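Long-range contact in insulinase family protease (Yersinia pestis, PDB 3GO9), which is predicted to be a protease of the insulinase (M16) family, a family of zinc-dependent peptidases, and carries bound zinc ions in the crystal: residues 137-149 / 194-207. Numbering follows the deposited sequence.
Sequences DTAGNLAVSEQTV and VDVEKLKQFYQQWY
L142 lies over one face of the Y203 ring, its CB 3.3 Å from Y203 CZ and its CD2 in a CH-pi contact 4.1 Å from the ring centroid; a water sits on the opposite face, near the rim. The edge meets backbone where helix 125-140 ends, close to T138 O, G140 C and N141 N. Y203 CG stands anti to the backbone N (chi1 168°), which sends the phenol across to this helix end. There Y203 OH donates to T138 O at 2.7 Å, from above the carbonyl plane, and accepts from L142 N at 3.1 Å. Tyrosine suits the place because one hydroxyl serves both a carbonyl and an amide, while its ring offers leucine a flat apolar surface. The Y207 ring has Y203 CD1 over one face and A139 O at its edge; a water joins A139 O to Y207 O.

Farther along, valine and leucine methyls meet, short apolar branches suited to close packing. V144 CG1 presses on K200 CG at 3.4 Å, tighter than usual, and also touches L199 CD2. The lysine's methylenes give V144 an apolar flank, and a water bound to K200 NZ makes a weak bond to V144 O. Next, S145 and T148 form a capping box, each hydroxyl accepting the other's amide. V149 CG2 meets V196 CG2 and L199 CD2 tip to tip. E146 lies against V196 CG2 and reaches V196 N through a water.

The contact packs helix 196-206 against the end of helix 125-140, the following turn and the start of helix 146-153. Helix 70-80 packs on L142 and L199, while strands 114-120 and 212-218 receive Y207, whose hydroxyl bonds Y116.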
loop_
_atom_site.group_PDB
_atom_site.type_symbol
_atom_site.label_atom_id
_atom_site.label_comp_id
_atom_site.label_asym_id
_atom_site.label_seq_id
_atom_site.Cartn_x
_atom_site.Cartn_y
_atom_site.Cartn_z
ATOM N N ASP A 137 -14.132 22.400 -1.394
ATOM C CA ASP A 137 -13.988 23.074 -2.697
ATOM C C ASP A 137 -13.595 22.057 -3.765
ATOM O O ASP A 137 -14.162 22.030 -4.865
ATOM C CB ASP A 137 -12.887 24.166 -2.684
ATOM C CG ASP A 137 -13.224 25.442 -1.919
ATOM O OD1 ASP A 137 -14.393 25.655 -1.474
ATOM O OD2 ASP A 137 -12.267 26.290 -1.862
ATOM N N THR A 138 -12.606 21.211 -3.467
ATOM C CA THR A 138 -12.130 20.278 -4.449
ATOM C C THR A 138 -13.209 19.217 -4.784
ATOM O O THR A 138 -13.425 18.870 -5.964
ATOM C CB THR A 138 -10.884 19.594 -3.899
ATOM O OG1 THR A 138 -9.846 20.571 -3.691
ATOM C CG2 THR A 138 -10.361 18.558 -4.838
ATOM N N ALA A 139 -13.885 18.755 -3.741
ATOM C CA ALA A 139 -14.858 17.638 -3.850
ATOM C C ALA A 139 -16.059 18.039 -4.651
ATOM O O ALA A 139 -16.611 17.202 -5.411
ATOM C CB ALA A 139 -15.313 17.176 -2.494
ATOM N N GLY A 140 -16.499 19.275 -4.502
ATOM C CA GLY A 140 -17.754 19.723 -5.128
ATOM C C GLY A 140 -17.783 20.993 -5.922
ATOM O O GLY A 140 -18.816 21.264 -6.550
ATOM N N ASN A 141 -16.714 21.794 -5.895
ATOM C CA ASN A 141 -16.722 23.085 -6.605
ATOM C C ASN A 141 -15.360 23.383 -7.232
ATOM O O ASN A 141 -14.888 24.507 -7.249
ATOM C CB ASN A 141 -17.126 24.210 -5.657
ATOM C CG ASN A 141 -17.539 25.498 -6.381
ATOM O OD1 ASN A 141 -17.991 25.481 -7.504
ATOM N ND2 ASN A 141 -17.314 26.638 -5.726
ATOM N N LEU A 142 -14.770 22.361 -7.795
ATOM C CA LEU A 142 -13.413 22.462 -8.392
ATOM C C LEU A 142 -13.383 23.555 -9.464
ATOM O O LEU A 142 -14.328 23.687 -10.241
ATOM C CB LEU A 142 -12.998 21.111 -8.979
ATOM C CG LEU A 142 -11.578 21.040 -9.533
ATOM C CD1 LEU A 142 -10.587 21.169 -8.399
ATOM C CD2 LEU A 142 -11.340 19.708 -10.324
ATOM N N ALA A 143 -12.313 24.357 -9.474
ATOM C CA ALA A 143 -12.192 25.495 -10.362
ATOM C C ALA A 143 -11.683 25.018 -11.718
ATOM O O ALA A 143 -10.499 24.933 -11.949
ATOM C CB ALA A 143 -11.248 26.594 -9.739
ATOM N N VAL A 144 -12.602 24.644 -12.595
ATOM C CA VAL A 144 -12.254 24.075 -13.883
ATOM C C VAL A 144 -12.658 25.121 -14.928
ATOM O O VAL A 144 -13.828 25.341 -15.189
ATOM C CB VAL A 144 -13.007 22.741 -14.138
ATOM C CG1 VAL A 144 -12.530 22.120 -15.478
ATOM C CG2 VAL A 144 -12.804 21.760 -12.966
ATOM N N SER A 145 -11.676 25.810 -15.460
ATOM C CA SER A 145 -11.928 26.825 -16.455
ATOM C C SER A 145 -10.803 26.868 -17.432
ATOM O O SER A 145 -9.753 26.265 -17.210
ATOM C CB SER A 145 -12.058 28.185 -15.769
ATOM O OG SER A 145 -10.807 28.597 -15.235
ATOM N N GLU A 146 -10.979 27.605 -18.543
ATOM C CA GLU A 146 -9.871 27.759 -19.490
ATOM C C GLU A 146 -8.657 28.347 -18.786
ATOM O O GLU A 146 -7.515 27.954 -19.027
ATOM C CB GLU A 146 -10.288 28.671 -20.652
ATOM C CG GLU A 146 -11.401 28.124 -21.530
ATOM C CD GLU A 146 -10.958 27.102 -22.596
ATOM O OE1 GLU A 146 -11.870 26.642 -23.331
ATOM O OE2 GLU A 146 -9.742 26.747 -22.715
ATOM N N GLN A 147 -8.918 29.268 -17.876
ATOM C CA GLN A 147 -7.865 29.959 -17.133
ATOM C C GLN A 147 -7.081 29.014 -16.213
ATOM O O GLN A 147 -5.852 29.027 -16.208
ATOM C CB GLN A 147 -8.448 31.123 -16.324
ATOM C CG GLN A 147 -8.984 32.274 -17.167
ATOM C CD GLN A 147 -10.206 31.877 -18.017
ATOM O OE1 GLN A 147 -11.136 31.201 -17.530
ATOM N NE2 GLN A 147 -10.192 32.279 -19.300
ATOM N N THR A 148 -7.781 28.199 -15.433
ATOM C CA THR A 148 -7.074 27.315 -14.509
ATOM C C THR A 148 -6.374 26.171 -15.246
ATOM O O THR A 148 -5.300 25.713 -14.851
ATOM C CB THR A 148 -8.003 26.721 -13.389
ATOM O OG1 THR A 148 -9.047 25.906 -13.936
ATOM C CG2 THR A 148 -8.630 27.819 -12.533
ATOM N N VAL A 149 -7.013 25.682 -16.308
ATOM C CA VAL A 149 -6.414 24.619 -17.141
ATOM C C VAL A 149 -5.121 25.121 -17.805
ATOM O O VAL A 149 -4.097 24.496 -17.720
ATOM C CB VAL A 149 -7.431 24.041 -18.140
ATOM C CG1 VAL A 149 -6.740 23.100 -19.101
ATOM C CG2 VAL A 149 -8.545 23.274 -17.377
ATOM N N VAL A 194 -7.249 21.167 -24.598
ATOM C CA VAL A 194 -8.180 20.467 -23.698
ATOM C C VAL A 194 -9.563 21.006 -23.940
ATOM O O VAL A 194 -9.769 22.232 -23.981
ATOM C CB VAL A 194 -7.799 20.708 -22.222
ATOM C CG1 VAL A 194 -8.863 20.078 -21.261
ATOM C CG2 VAL A 194 -6.407 20.144 -21.941
ATOM N N ASP A 195 -10.521 20.090 -24.059
ATOM C CA ASP A 195 -11.908 20.427 -24.112
ATOM C C ASP A 195 -12.345 20.615 -22.671
ATOM O O ASP A 195 -12.574 19.620 -21.960
ATOM C CB ASP A 195 -12.652 19.270 -24.768
ATOM C CG ASP A 195 -14.124 19.538 -24.912
ATOM O OD1 ASP A 195 -14.712 18.908 -25.803
ATOM O OD2 ASP A 195 -14.693 20.342 -24.162
ATOM N N VAL A 196 -12.326 21.876 -22.221
ATOM C CA VAL A 196 -12.561 22.192 -20.813
ATOM C C VAL A 196 -13.985 21.755 -20.421
ATOM O O VAL A 196 -14.217 21.275 -19.303
ATOM C CB VAL A 196 -12.258 23.689 -20.498
ATOM C CG1 VAL A 196 -12.722 24.066 -19.143
ATOM C CG2 VAL A 196 -10.727 23.989 -20.692
ATOM N N GLU A 197 -14.930 21.837 -21.368
ATOM C CA GLU A 197 -16.296 21.415 -21.063
ATOM C C GLU A 197 -16.354 19.905 -20.764
ATOM O O GLU A 197 -17.037 19.485 -19.819
ATOM C CB GLU A 197 -17.244 21.817 -22.189
ATOM C CG GLU A 197 -17.345 23.366 -22.347
ATOM C CD GLU A 197 -17.953 24.037 -21.138
ATOM O OE1 GLU A 197 -18.851 23.434 -20.500
ATOM O OE2 GLU A 197 -17.538 25.178 -20.826
ATOM N N LYS A 198 -15.609 19.124 -21.508
ATOM C CA LYS A 198 -15.584 17.678 -21.327
ATOM C C LYS A 198 -14.886 17.344 -20.006
ATOM O O LYS A 198 -15.256 16.396 -19.309
ATOM C CB LYS A 198 -14.880 16.955 -22.448
ATOM C CG LYS A 198 -15.100 15.453 -22.383
ATOM C CD LYS A 198 -14.738 14.741 -23.666
ATOM C CE LYS A 198 -15.965 14.647 -24.605
ATOM N NZ LYS A 198 -15.747 13.602 -25.642
ATOM N N LEU A 199 -13.862 18.109 -19.691
ATOM C CA LEU A 199 -13.189 17.925 -18.396
ATOM C C LEU A 199 -14.155 18.164 -17.230
ATOM O O LEU A 199 -14.126 17.430 -16.242
ATOM C CB LEU A 199 -11.956 18.808 -18.353
ATOM C CG LEU A 199 -11.116 18.772 -17.080
ATOM C CD1 LEU A 199 -10.547 17.391 -16.740
ATOM C CD2 LEU A 199 -10.004 19.776 -17.133
ATOM N N LYS A 200 -14.968 19.219 -17.313
ATOM C CA LYS A 200 -15.900 19.535 -16.228
ATOM C C LYS A 200 -16.944 18.410 -16.131
ATOM O O LYS A 200 -17.336 18.023 -15.064
ATOM C CB LYS A 200 -16.634 20.843 -16.523
ATOM C CG LYS A 200 -15.803 22.080 -16.535
ATOM C CD LYS A 200 -16.748 23.317 -16.832
ATOM C CE LYS A 200 -16.022 24.476 -17.515
ATOM N NZ LYS A 200 -16.617 25.791 -17.216
ATOM N N GLN A 201 -17.381 17.902 -17.264
ATOM C CA GLN A 201 -18.368 16.837 -17.284
ATOM C C GLN A 201 -17.807 15.575 -16.637
ATOM O O GLN A 201 -18.483 14.909 -15.830
ATOM C CB GLN A 201 -18.796 16.560 -18.719
ATOM C CG GLN A 201 -19.626 17.700 -19.248
ATOM C CD GLN A 201 -20.149 17.440 -20.654
ATOM O OE1 GLN A 201 -19.397 17.061 -21.568
ATOM N NE2 GLN A 201 -21.453 17.653 -20.833
ATOM N N PHE A 202 -16.540 15.288 -16.917
ATOM C CA PHE A 202 -15.851 14.142 -16.300
ATOM C C PHE A 202 -15.803 14.303 -14.800
ATOM O O PHE A 202 -16.097 13.393 -14.050
ATOM C CB PHE A 202 -14.437 13.995 -16.881
ATOM C CG PHE A 202 -13.614 12.922 -16.263
ATOM C CD1 PHE A 202 -13.603 11.615 -16.757
ATOM C CD2 PHE A 202 -12.755 13.206 -15.248
ATOM C CE1 PHE A 202 -12.817 10.649 -16.183
ATOM C CE2 PHE A 202 -11.990 12.238 -14.662
ATOM C CZ PHE A 202 -11.993 10.958 -15.140
ATOM N N TYR A 203 -15.404 15.486 -14.354
ATOM C CA TYR A 203 -15.354 15.785 -12.933
ATOM C C TYR A 203 -16.688 15.580 -12.255
ATOM O O TYR A 203 -16.772 14.936 -11.191
ATOM C CB TYR A 203 -14.939 17.218 -12.761
ATOM C CG TYR A 203 -15.099 17.776 -11.376
ATOM C CD1 TYR A 203 -14.319 17.333 -10.357
ATOM C CD2 TYR A 203 -15.990 18.793 -11.134
ATOM C CE1 TYR A 203 -14.454 17.805 -9.061
ATOM C CE2 TYR A 203 -16.131 19.325 -9.862
ATOM C CZ TYR A 203 -15.348 18.836 -8.818
ATOM O OH TYR A 203 -15.504 19.393 -7.555
ATOM N N GLN A 204 -17.729 16.059 -12.883
ATOM C CA GLN A 204 -19.080 15.950 -12.266
ATOM C C GLN A 204 -19.595 14.520 -12.259
ATOM O O GLN A 204 -20.262 14.123 -11.315
ATOM C CB GLN A 204 -20.067 16.896 -12.943
ATOM C CG GLN A 204 -19.762 18.307 -12.537
ATOM C CD GLN A 204 -20.520 19.349 -13.313
ATOM O OE1 GLN A 204 -20.984 19.116 -14.423
ATOM N NE2 GLN A 204 -20.606 20.543 -12.728
ATOM N N GLN A 205 -19.269 13.761 -13.299
ATOM C CA GLN A 205 -19.645 12.359 -13.409
ATOM C C GLN A 205 -18.999 11.508 -12.327
ATOM O O GLN A 205 -19.643 10.594 -11.743
ATOM C CB GLN A 205 -19.291 11.771 -14.797
ATOM C CG GLN A 205 -19.654 10.303 -14.916
ATOM C CD GLN A 205 -19.463 9.751 -16.334
ATOM O OE1 GLN A 205 -19.192 10.490 -17.280
ATOM N NE2 GLN A 205 -19.586 8.449 -16.473
ATOM N N TRP A 206 -17.709 11.759 -12.067
ATOM C CA TRP A 206 -16.939 10.837 -11.274
ATOM C C TRP A 206 -16.629 11.344 -9.863
ATOM O O TRP A 206 -16.361 10.527 -8.986
ATOM C CB TRP A 206 -15.661 10.452 -12.013
ATOM C CG TRP A 206 -15.923 9.723 -13.251
ATOM C CD1 TRP A 206 -15.817 10.222 -14.503
ATOM C CD2 TRP A 206 -16.374 8.365 -13.400
ATOM N NE1 TRP A 206 -16.171 9.267 -15.441
ATOM C CE2 TRP A 206 -16.490 8.114 -14.789
ATOM C CE3 TRP A 206 -16.665 7.333 -12.509
ATOM C CZ2 TRP A 206 -16.873 6.882 -15.296
ATOM C CZ3 TRP A 206 -17.049 6.084 -13.021
ATOM C CH2 TRP A 206 -17.146 5.874 -14.412
ATOM N N TYR A 207 -16.746 12.631 -9.590
ATOM C CA TYR A 207 -16.553 13.120 -8.202
ATOM C C TYR A 207 -17.926 13.222 -7.549
ATOM O O TYR A 207 -18.550 14.288 -7.557
ATOM C CB TYR A 207 -15.810 14.447 -8.167
ATOM C CG TYR A 207 -14.290 14.345 -8.148
ATOM C CD1 TYR A 207 -13.583 13.644 -9.127
ATOM C CD2 TYR A 207 -13.529 15.019 -7.177
ATOM C CE1 TYR A 207 -12.212 13.570 -9.107
ATOM C CE2 TYR A 207 -12.148 14.967 -7.142
ATOM C CZ TYR A 207 -11.472 14.226 -8.116
ATOM O OH TYR A 207 -10.074 14.188 -8.081
HETATM O O HOH W 1 -19.089 16.030 -5.410
HETATM O O HOH W 2 -18.411 17.016 -8.397
HETATM O O HOH W 3 -17.066 26.012 -14.410
HETATM O O HOH W 4 -12.368 24.290 -24.050
HETATM O O HOH W 5 -8.003 25.136 -23.845
#